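Local coordinates for putative Fe-S biosynthesis protein (Lactobacillus acidophilus, PDB 2QGO), which probably takes part in iron-sulphur cluster biosynthesis, although its own role has not been established, at residues I25-T30 / I53-V58; T82-N87 / L97-D102; Y62-A67 / I74-F79. All blocks are in the same frame, centred on the assembly; numbering follows the deposited sequence.

Contact 1. Residues I25-T30 / I53-V58; sequences ILILIT and IWLDKV
Ile25, Ile27, Ile53 and Leu55 belong to two neighbouring antiparallel strands, 25-30 and 50-55, of the mixed beta sheet. Ile25 pairs with Leu55 and Ile27 with Ile53, both as hydrogen-bonded pairs. In the first, Ile25 N gives to Leu55 O at 3.0 Å, and Leu55 N gives back to Ile25 O. In the second, Ile53 N reaches Ile27 O over 2.8 Å and is the straightest of the four bonds, 171° at the hydrogen. Leu26 and Trp54 form the non-hydrogen-bonded pair between them.

On the face of Ile25 and Ile27, the methyl CD1 of Ile27 presses on CD1 of Leu55 at 3.4 Å, tighter than usual for two carbons. Ile27 and Leu55 are diagonal neighbours in the ladder; with CG1 anti to the carbonyl carbon (chi1 -61°), CD1 of Ile27 reaches across to Leu55. CD1 of Ile29 reaches CG1 of Ile53 at 4.2 Å. Past the strand end, CG1 of Ile25 lies against the backbone of Lys57, 3.7 Å from its carbonyl C. On the other face, CD2 of Leu26 touches only the root of the Trp54 side chain, its CB, at 3.7 Å. The indole itself lies against Ile112 and Asn114 of strand 104-114. This is the ladder of a regular antiparallel strand pair, with aliphatic side chains on one face and a leucine-tryptophan pair on the other.

Contact 2. Residues T82-N87 / L97-D102; sequences TMLGPN and LSLSSD
Pro86 and Asn87 lie beside Ser101 and Asp102 where a loop passes the end of a strand. The touching parts run 60° apart and form no beta ladder. The closest CA atoms are those of Asn87 and Ser101, 5.4 Å apart. One backbone hydrogen bond joins the segments: Asp102 N gives to Pro86 O over 3.2 Å. It is long but straight, 168° at the hydrogen, and the donor sits nearly along the C=O axis. A water makes a second link, donating to Asn87 O at 2.7 Å and to Asp102 OD1 at 2.9 Å.

The Asp102 side chain lies by the base of Asn87. With CG beside its own backbone N (chi1 -64°), its carboxylate turns to that residue, and OD2 comes within 3.3 Å of Asn87 CB. CB of Ser101 sits 3.3 Å from Pro86 O, close to the acceptor that Asp102 N uses. Gly85 runs beside Ser101, whose OG is 4.1 Å from Gly85 CA. Ser101 OG itself is held by the backbone N of Glu103. Deeper in, the Leu84 and Leu99 methyls CD2 just meet at 4.5 Å.

Both leucines also pack on Leu28 of strand 25-30. Leu99 further touches Met90 of strand 88-93 and Leu106 and Val110 of strand 104-114. The loop 82-87 leads from helix 78-81 into strand 88-93 and passes the end of strand 96-101 on the way.

Contact 3. Residues Y62-A67 / I74-F79; sequences YPVKIA and IYTSDF
Ile66 and Ile74 make the close inner end of this contact. Ile66 N gives a straight bond to Ile74 O, 3.0 Å and 171°. CB of Ile66 lies 3.8 Å from CG2 of Ile74, and both residues also pack on Leu28. Next along, Thr76 N gives to Val64 O at 2.9 Å, while the return bond from Val64 N to Thr76 O is weak. CG2 of Thr76 lies alongside Val64, 3.9 Å from its CB. OG1 of Thr76, anti to the backbone N (chi1 -165°), is hydrogen-bonded to Leu28 O. These are the rungs of a short antiparallel beta hairpin, with strand 64-65 at the sheet edge. Ser77 is the N-cap of helix 78-81, and its OG is also hydrogen-bonded to Asp80 OD2. CB of Ser77 lies 3.5 Å from CD1 of the Tyr62 ring.

The outer side carries the exposed, extended Lys65, yet its CG still lies 3.4 Å from CE1 of Tyr75. CE of Lys65 is 3.5 Å from OH of Tyr75. Pro63 O meets the edge of the same ring near its plane. An alanine in place of Tyr75 would take away the ring, and the Lys65 chain and the Pro63 carbonyl would probably lose the surface they lie against.

In the fold
Contact 1 lies nearest the centre of the chain, and contacts 2 and 3 lie further out. All three are partly buried and reach the same mixed sheet. Contacts 1 and 3 join through neighbouring strands 25-30 and 73-76: Leu26 O and Leu28 O probably accept from Tyr75 N and Thr76 OG1. Contact 2 meets contact 1 by packing alone, with Leu84 and Leu99 on Leu28 and Met83 on Thr30. Leu84 also touches Thr76 of contact 3. Their chemistry follows their place. Contact 1 is a regular ladder, mostly aliphatic. Contact 3 is a shorter ladder where an exposed lysine runs along a partly exposed tyrosine. Contact 2 has one backbone bond, a bridging water and a light leucine contact.

Contact 1. Residues I25-T30 / I53-V58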
loop_
_atom_site.group_PDB
_atom_site.type_symbol
_atom_site.label_atom_id
_atom_site.label_comp_id
_atom_site.label_asym_id
_atom_site.label_seq_id
_atom_site.Cartn_x
_atom_site.Cartn_y
_atom_site.Cartn_z
ATOM N N ILE A 25 -2.326 -5.380 -8.271
ATOM C CA ILE A 25 -3.036 -5.665 -7.043
ATOM C C ILE A 25 -2.193 -4.946 -5.996
ATOM O O ILE A 25 -1.004 -5.237 -5.843
ATOM C CB ILE A 25 -3.052 -7.176 -6.733
ATOM C CG1 ILE A 25 -3.785 -7.930 -7.849
ATOM C CG2 ILE A 25 -3.686 -7.423 -5.367
ATOM C CD1 ILE A 25 -5.212 -7.441 -8.107
ATOM N N LEU A 26 -2.785 -3.992 -5.295
ATOM C CA LEU A 26 -2.036 -3.254 -4.281
ATOM C C LEU A 26 -2.471 -3.642 -2.880
ATOM O O LEU A 26 -3.658 -3.819 -2.612
ATOM C CB LEU A 26 -2.209 -1.746 -4.471
ATOM C CG LEU A 26 -1.759 -1.201 -5.822
ATOM C CD1 LEU A 26 -2.016 0.295 -5.864
ATOM C CD2 LEU A 26 -0.270 -1.507 -6.046
ATOM N N ILE A 27 -1.493 -3.776 -1.996
ATOM C CA ILE A 27 -1.742 -4.141 -0.612
ATOM C C ILE A 27 -1.138 -3.086 0.301
ATOM O O ILE A 27 0.077 -2.898 0.320
ATOM C CB ILE A 27 -1.100 -5.507 -0.283
ATOM C CG1 ILE A 27 -1.709 -6.591 -1.171
ATOM C CG2 ILE A 27 -1.268 -5.824 1.198
ATOM C CD1 ILE A 27 -0.982 -7.928 -1.094
ATOM N N LEU A 28 -1.991 -2.393 1.045
ATOM C CA LEU A 28 -1.536 -1.366 1.976
ATOM C C LEU A 28 -1.473 -2.005 3.355
ATOM O O LEU A 28 -2.459 -2.543 3.842
ATOM C CB LEU A 28 -2.513 -0.185 1.987
ATOM C CG LEU A 28 -2.303 0.931 3.022
ATOM C CD1 LEU A 28 -0.929 1.582 2.826
ATOM C CD2 LEU A 28 -3.425 1.979 2.875
ATOM N N ILE A 29 -0.309 -1.961 3.982
ATOM C CA ILE A 29 -0.168 -2.556 5.300
ATOM C C ILE A 29 0.800 -1.777 6.165
ATOM O O ILE A 29 1.536 -0.917 5.679
ATOM C CB ILE A 29 0.346 -3.993 5.197
ATOM C CG1 ILE A 29 1.700 -3.992 4.497
ATOM C CG2 ILE A 29 -0.651 -4.849 4.436
ATOM C CD1 ILE A 29 2.408 -5.315 4.545
ATOM N N THR A 30 0.781 -2.076 7.460
ATOM C CA THR A 30 1.692 -1.433 8.393
ATOM C C THR A 30 2.933 -2.286 8.260
ATOM O O THR A 30 2.850 -3.463 7.923
ATOM C CB THR A 30 1.213 -1.536 9.855
ATOM O OG1 THR A 30 1.275 -2.906 10.267
ATOM C CG2 THR A 30 -0.213 -1.041 9.999
ATOM N N ILE A 53 2.450 -2.758 -1.169
ATOM C CA ILE A 53 3.006 -3.962 -1.756
ATOM C C ILE A 53 2.207 -4.257 -3.010
ATOM O O ILE A 53 0.982 -4.263 -2.965
ATOM C CB ILE A 53 2.870 -5.157 -0.784
ATOM C CG1 ILE A 53 3.505 -4.802 0.560
ATOM C CG2 ILE A 53 3.502 -6.399 -1.383
ATOM C CD1 ILE A 53 4.927 -4.280 0.458
ATOM N N TRP A 54 2.880 -4.480 -4.132
ATOM C CA TRP A 54 2.141 -4.802 -5.345
ATOM C C TRP A 54 2.318 -6.261 -5.766
ATOM O O TRP A 54 3.383 -6.852 -5.584
ATOM C CB TRP A 54 2.515 -3.858 -6.499
ATOM C CG TRP A 54 3.903 -3.986 -7.025
ATOM C CD1 TRP A 54 4.993 -3.261 -6.646
ATOM C CD2 TRP A 54 4.344 -4.857 -8.079
ATOM N NE1 TRP A 54 6.086 -3.616 -7.402
ATOM C CE2 TRP A 54 5.718 -4.594 -8.288
ATOM C CE3 TRP A 54 3.713 -5.831 -8.865
ATOM C CZ2 TRP A 54 6.472 -5.269 -9.255
ATOM C CZ3 TRP A 54 4.465 -6.510 -9.831
ATOM C CH2 TRP A 54 5.831 -6.223 -10.014
ATOM N N LEU A 55 1.251 -6.834 -6.311
ATOM C CA LEU A 55 1.250 -8.223 -6.765
ATOM C C LEU A 55 0.504 -8.315 -8.090
ATOM O O LEU A 55 -0.076 -7.331 -8.554
ATOM C CB LEU A 55 0.545 -9.123 -5.743
ATOM C CG LEU A 55 1.071 -9.259 -4.312
ATOM C CD1 LEU A 55 0.081 -10.109 -3.519
ATOM C CD2 LEU A 55 2.453 -9.912 -4.298
ATOM N N ASP A 56 0.517 -9.494 -8.704
ATOM C CA ASP A 56 -0.202 -9.662 -9.964
ATOM C C ASP A 56 -1.529 -10.386 -9.799
ATOM O O ASP A 56 -2.362 -10.390 -10.701
ATOM C CB ASP A 56 0.686 -10.352 -10.991
ATOM C CG ASP A 56 1.657 -9.384 -11.629
ATOM O OD1 ASP A 56 1.185 -8.464 -12.328
ATOM O OD2 ASP A 56 2.882 -9.517 -11.420
ATOM N N LYS A 57 -1.720 -10.974 -8.622
ATOM C CA LYS A 57 -2.946 -11.677 -8.274
ATOM C C LYS A 57 -3.214 -11.394 -6.804
ATOM O O LYS A 57 -2.310 -11.003 -6.060
ATOM C CB LYS A 57 -2.810 -13.184 -8.512
ATOM C CG LYS A 57 -2.783 -13.567 -9.990
ATOM C CD LYS A 57 -2.836 -15.085 -10.200
ATOM C CE LYS A 57 -4.273 -15.619 -10.269
ATOM N NZ LYS A 57 -5.085 -15.319 -9.047
ATOM N N VAL A 58 -4.455 -11.580 -6.387
ATOM C CA VAL A 58 -4.835 -11.328 -5.005
ATOM C C VAL A 58 -4.173 -12.296 -4.029
ATOM O O VAL A 58 -3.914 -13.458 -4.359
ATOM C CB VAL A 58 -6.365 -11.432 -4.844
ATOM C CG1 VAL A 58 -7.055 -10.336 -5.666
ATOM C CG2 VAL A 58 -6.836 -12.811 -5.305
#

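Contact 2. Residues T82-N87 / L97-D102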
loop_
_atom_site.group_PDB
_atom_site.type_symbol
_atom_site.label_atom_id
_atom_site.label_comp_id
_atom_site.label_asym_id
_atom_site.label_seq_id
_atom_site.Cartn_x
_atom_site.Cartn_y
_atom_site.Cartn_z
ATOM N N THR A 82 -6.940 -1.829 11.424
ATOM C CA THR A 82 -7.124 -1.140 12.693
ATOM C C THR A 82 -6.177 0.051 12.840
ATOM O O THR A 82 -6.461 0.988 13.597
ATOM C CB THR A 82 -6.946 -2.100 13.892
ATOM O OG1 THR A 82 -5.744 -2.862 13.736
ATOM C CG2 THR A 82 -8.121 -3.051 13.976
ATOM N N MET A 83 -5.063 0.032 12.113
ATOM C CA MET A 83 -4.118 1.141 12.180
ATOM C C MET A 83 -4.277 2.131 11.027
ATOM O O MET A 83 -3.540 3.117 10.940
ATOM C CB MET A 83 -2.681 0.621 12.222
ATOM C CG MET A 83 -2.011 0.833 13.582
ATOM S SD MET A 83 -0.958 -0.568 13.960
ATOM C CE MET A 83 -2.220 -1.819 14.217
ATOM N N LEU A 84 -5.225 1.863 10.134
ATOM C CA LEU A 84 -5.466 2.768 9.018
ATOM C C LEU A 84 -6.502 3.752 9.532
ATOM O O LEU A 84 -6.999 3.594 10.650
ATOM C CB LEU A 84 -5.983 2.002 7.795
ATOM C CG LEU A 84 -4.984 0.951 7.290
ATOM C CD1 LEU A 84 -5.553 0.189 6.097
ATOM C CD2 LEU A 84 -3.679 1.647 6.914
ATOM N N GLY A 85 -6.827 4.770 8.743
ATOM C CA GLY A 85 -7.795 5.745 9.211
ATOM C C GLY A 85 -8.919 5.988 8.235
ATOM O O GLY A 85 -8.889 5.472 7.120
ATOM N N PRO A 86 -9.930 6.777 8.625
ATOM C CA PRO A 86 -11.082 7.091 7.772
ATOM C C PRO A 86 -10.771 8.134 6.702
ATOM O O PRO A 86 -10.094 9.128 6.973
ATOM C CB PRO A 86 -12.120 7.585 8.772
ATOM C CG PRO A 86 -11.267 8.311 9.781
ATOM C CD PRO A 86 -10.090 7.361 9.970
ATOM N N ASN A 87 -11.268 7.895 5.490
ATOM C CA ASN A 87 -11.070 8.799 4.358
ATOM C C ASN A 87 -9.590 9.063 4.106
ATOM O O ASN A 87 -9.117 10.198 4.202
ATOM C CB ASN A 87 -11.806 10.121 4.608
ATOM C CG ASN A 87 -13.299 9.927 4.804
ATOM O OD1 ASN A 87 -13.889 10.451 5.756
ATOM N ND2 ASN A 87 -13.918 9.171 3.907
ATOM N N LEU A 97 5.989 8.997 -1.150
ATOM C CA LEU A 97 4.565 8.698 -1.060
ATOM C C LEU A 97 4.189 8.998 0.381
ATOM O O LEU A 97 4.919 8.634 1.297
ATOM C CB LEU A 97 4.293 7.217 -1.341
ATOM C CG LEU A 97 3.981 6.745 -2.764
ATOM C CD1 LEU A 97 3.799 5.233 -2.754
ATOM C CD2 LEU A 97 2.714 7.431 -3.277
ATOM N N SER A 98 3.063 9.664 0.586
ATOM C CA SER A 98 2.622 9.985 1.932
ATOM C C SER A 98 1.162 9.579 2.101
ATOM O O SER A 98 0.338 9.804 1.212
ATOM C CB SER A 98 2.766 11.480 2.192
ATOM O OG SER A 98 1.867 12.211 1.373
ATOM N N LEU A 99 0.854 8.978 3.243
ATOM C CA LEU A 99 -0.496 8.533 3.550
ATOM C C LEU A 99 -1.063 9.334 4.718
ATOM O O LEU A 99 -0.384 9.549 5.720
ATOM C CB LEU A 99 -0.493 7.048 3.904
ATOM C CG LEU A 99 -1.850 6.461 4.301
ATOM C CD1 LEU A 99 -2.767 6.372 3.071
ATOM C CD2 LEU A 99 -1.642 5.093 4.920
ATOM N N SER A 100 -2.315 9.764 4.584
ATOM C CA SER A 100 -2.977 10.544 5.619
ATOM C C SER A 100 -4.472 10.254 5.645
ATOM O O SER A 100 -5.001 9.578 4.766
ATOM C CB SER A 100 -2.762 12.039 5.371
ATOM O OG SER A 100 -3.330 12.439 4.129
ATOM N N SER A 101 -5.146 10.775 6.663
ATOM C CA SER A 101 -6.588 10.591 6.816
ATOM C C SER A 101 -7.175 11.828 7.487
ATOM O O SER A 101 -6.490 12.839 7.628
ATOM C CB SER A 101 -6.869 9.359 7.683
ATOM O OG SER A 101 -6.432 9.586 9.008
ATOM N N ASP A 102 -8.437 11.743 7.907
ATOM C CA ASP A 102 -9.083 12.870 8.580
ATOM C C ASP A 102 -8.426 13.150 9.932
ATOM O O ASP A 102 -8.554 14.247 10.475
ATOM C CB ASP A 102 -10.572 12.601 8.810
ATOM C CG ASP A 102 -11.351 12.470 7.523
ATOM O OD1 ASP A 102 -11.045 13.194 6.548
ATOM O OD2 ASP A 102 -12.288 11.648 7.499
HETATM O O HOH W 1 -9.058 12.908 4.472
#

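Contact 3. Residues Y62-A67 / I74-F79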
loop_
_atom_site.group_PDB
_atom_site.type_symbol
_atom_site.label_atom_id
_atom_site.label_comp_id
_atom_site.label_asym_id
_atom_site.label_seq_id
_atom_site.Cartn_x
_atom_site.Cartn_y
_atom_site.Cartn_z
ATOM N N TYR A 62 -4.858 -11.096 2.493
ATOM C CA TYR A 62 -5.243 -9.679 2.472
ATOM C C TYR A 62 -6.473 -9.525 1.583
ATOM O O TYR A 62 -6.387 -8.985 0.479
ATOM C CB TYR A 62 -4.091 -8.844 1.912
ATOM C CG TYR A 62 -2.834 -8.917 2.745
ATOM C CD1 TYR A 62 -2.681 -8.131 3.883
ATOM C CD2 TYR A 62 -1.813 -9.804 2.419
ATOM C CE1 TYR A 62 -1.540 -8.230 4.683
ATOM C CE2 TYR A 62 -0.668 -9.911 3.210
ATOM C CZ TYR A 62 -0.542 -9.120 4.341
ATOM O OH TYR A 62 0.571 -9.230 5.134
ATOM N N PRO A 63 -7.643 -9.968 2.074
ATOM C CA PRO A 63 -8.928 -9.934 1.378
ATOM C C PRO A 63 -9.789 -8.686 1.473
ATOM O O PRO A 63 -10.713 -8.517 0.673
ATOM C CB PRO A 63 -9.646 -11.121 1.989
ATOM C CG PRO A 63 -9.309 -10.927 3.441
ATOM C CD PRO A 63 -7.811 -10.570 3.413
ATOM N N VAL A 64 -9.510 -7.829 2.448
ATOM C CA VAL A 64 -10.309 -6.629 2.646
ATOM C C VAL A 64 -10.053 -5.528 1.626
ATOM O O VAL A 64 -8.940 -5.017 1.500
ATOM C CB VAL A 64 -10.088 -6.063 4.050
ATOM C CG1 VAL A 64 -11.070 -4.914 4.305
ATOM C CG2 VAL A 64 -10.255 -7.169 5.077
ATOM N N LYS A 65 -11.105 -5.155 0.909
ATOM C CA LYS A 65 -10.992 -4.127 -0.106
ATOM C C LYS A 65 -11.098 -2.731 0.470
ATOM O O LYS A 65 -11.908 -2.467 1.356
ATOM C CB LYS A 65 -12.076 -4.313 -1.168
ATOM C CG LYS A 65 -11.916 -5.582 -1.988
ATOM C CD LYS A 65 -13.027 -5.712 -3.020
ATOM C CE LYS A 65 -12.803 -6.921 -3.913
ATOM N NZ LYS A 65 -13.944 -7.125 -4.861
ATOM N N ILE A 66 -10.249 -1.844 -0.028
ATOM C CA ILE A 66 -10.266 -0.463 0.389
ATOM C C ILE A 66 -10.966 0.231 -0.761
ATOM O O ILE A 66 -10.451 0.275 -1.878
ATOM C CB ILE A 66 -8.841 0.102 0.566
ATOM C CG1 ILE A 66 -8.106 -0.685 1.651
ATOM C CG2 ILE A 66 -8.910 1.566 0.974
ATOM C CD1 ILE A 66 -6.660 -0.252 1.877
ATOM N N ALA A 67 -12.159 0.745 -0.485
ATOM C CA ALA A 67 -12.949 1.421 -1.496
ATOM C C ALA A 67 -12.279 2.688 -2.015
ATOM O O ALA A 67 -11.613 3.404 -1.275
ATOM C CB ALA A 67 -14.322 1.749 -0.937
ATOM N N ILE A 74 -6.941 -2.164 -4.512
ATOM C CA ILE A 74 -6.149 -2.065 -3.290
ATOM C C ILE A 74 -6.793 -2.808 -2.130
ATOM O O ILE A 74 -7.986 -2.679 -1.880
ATOM C CB ILE A 74 -5.896 -0.571 -2.913
ATOM C CG1 ILE A 74 -5.129 -0.480 -1.588
ATOM C CG2 ILE A 74 -7.219 0.197 -2.848
ATOM C CD1 ILE A 74 -4.575 0.905 -1.296
ATOM N N TYR A 75 -5.979 -3.581 -1.419
ATOM C CA TYR A 75 -6.439 -4.403 -0.301
ATOM C C TYR A 75 -5.645 -4.203 0.987
ATOM O O TYR A 75 -4.638 -3.501 1.014
ATOM C CB TYR A 75 -6.328 -5.880 -0.675
ATOM C CG TYR A 75 -7.181 -6.301 -1.845
ATOM C CD1 TYR A 75 -8.344 -7.035 -1.645
ATOM C CD2 TYR A 75 -6.824 -5.975 -3.155
ATOM C CE1 TYR A 75 -9.137 -7.442 -2.718
ATOM C CE2 TYR A 75 -7.619 -6.376 -4.247
ATOM C CZ TYR A 75 -8.776 -7.113 -4.014
ATOM O OH TYR A 75 -9.581 -7.528 -5.059
ATOM N N THR A 76 -6.122 -4.855 2.045
ATOM C CA THR A 76 -5.471 -4.838 3.346
ATOM C C THR A 76 -5.999 -6.034 4.143
ATOM O O THR A 76 -6.753 -6.848 3.613
ATOM C CB THR A 76 -5.748 -3.530 4.113
ATOM O OG1 THR A 76 -4.817 -3.410 5.194
ATOM C CG2 THR A 76 -7.163 -3.512 4.669
ATOM N N SER A 77 -5.591 -6.154 5.401
ATOM C CA SER A 77 -6.044 -7.265 6.233
ATOM C C SER A 77 -6.803 -6.764 7.452
ATOM O O SER A 77 -6.814 -5.565 7.747
ATOM C CB SER A 77 -4.856 -8.133 6.677
ATOM O OG SER A 77 -3.964 -7.432 7.529
ATOM N N ASP A 78 -7.450 -7.678 8.161
ATOM C CA ASP A 78 -8.206 -7.280 9.338
ATOM C C ASP A 78 -7.271 -6.680 10.375
ATOM O O ASP A 78 -7.621 -5.735 11.081
ATOM C CB ASP A 78 -8.993 -8.479 9.884
ATOM C CG ASP A 78 -10.239 -8.772 9.049
ATOM O OD1 ASP A 78 -10.996 -7.810 8.780
ATOM O OD2 ASP A 78 -10.470 -9.946 8.654
ATOM N N PHE A 79 -6.057 -7.202 10.444
ATOM C CA PHE A 79 -5.083 -6.672 11.387
ATOM C C PHE A 79 -4.619 -5.268 11.009
ATOM O O PHE A 79 -4.560 -4.366 11.849
ATOM C CB PHE A 79 -3.854 -7.568 11.441
ATOM C CG PHE A 79 -2.722 -6.972 12.222
ATOM C CD1 PHE A 79 -2.825 -6.818 13.608
ATOM C CD2 PHE A 79 -1.564 -6.537 11.577
ATOM C CE1 PHE A 79 -1.789 -6.238 14.341
ATOM C CE2 PHE A 79 -0.517 -5.955 12.303
ATOM C CZ PHE A 79 -0.629 -5.804 13.685
HETATM O O HOH W 2 -10.190 -1.888 -3.794
#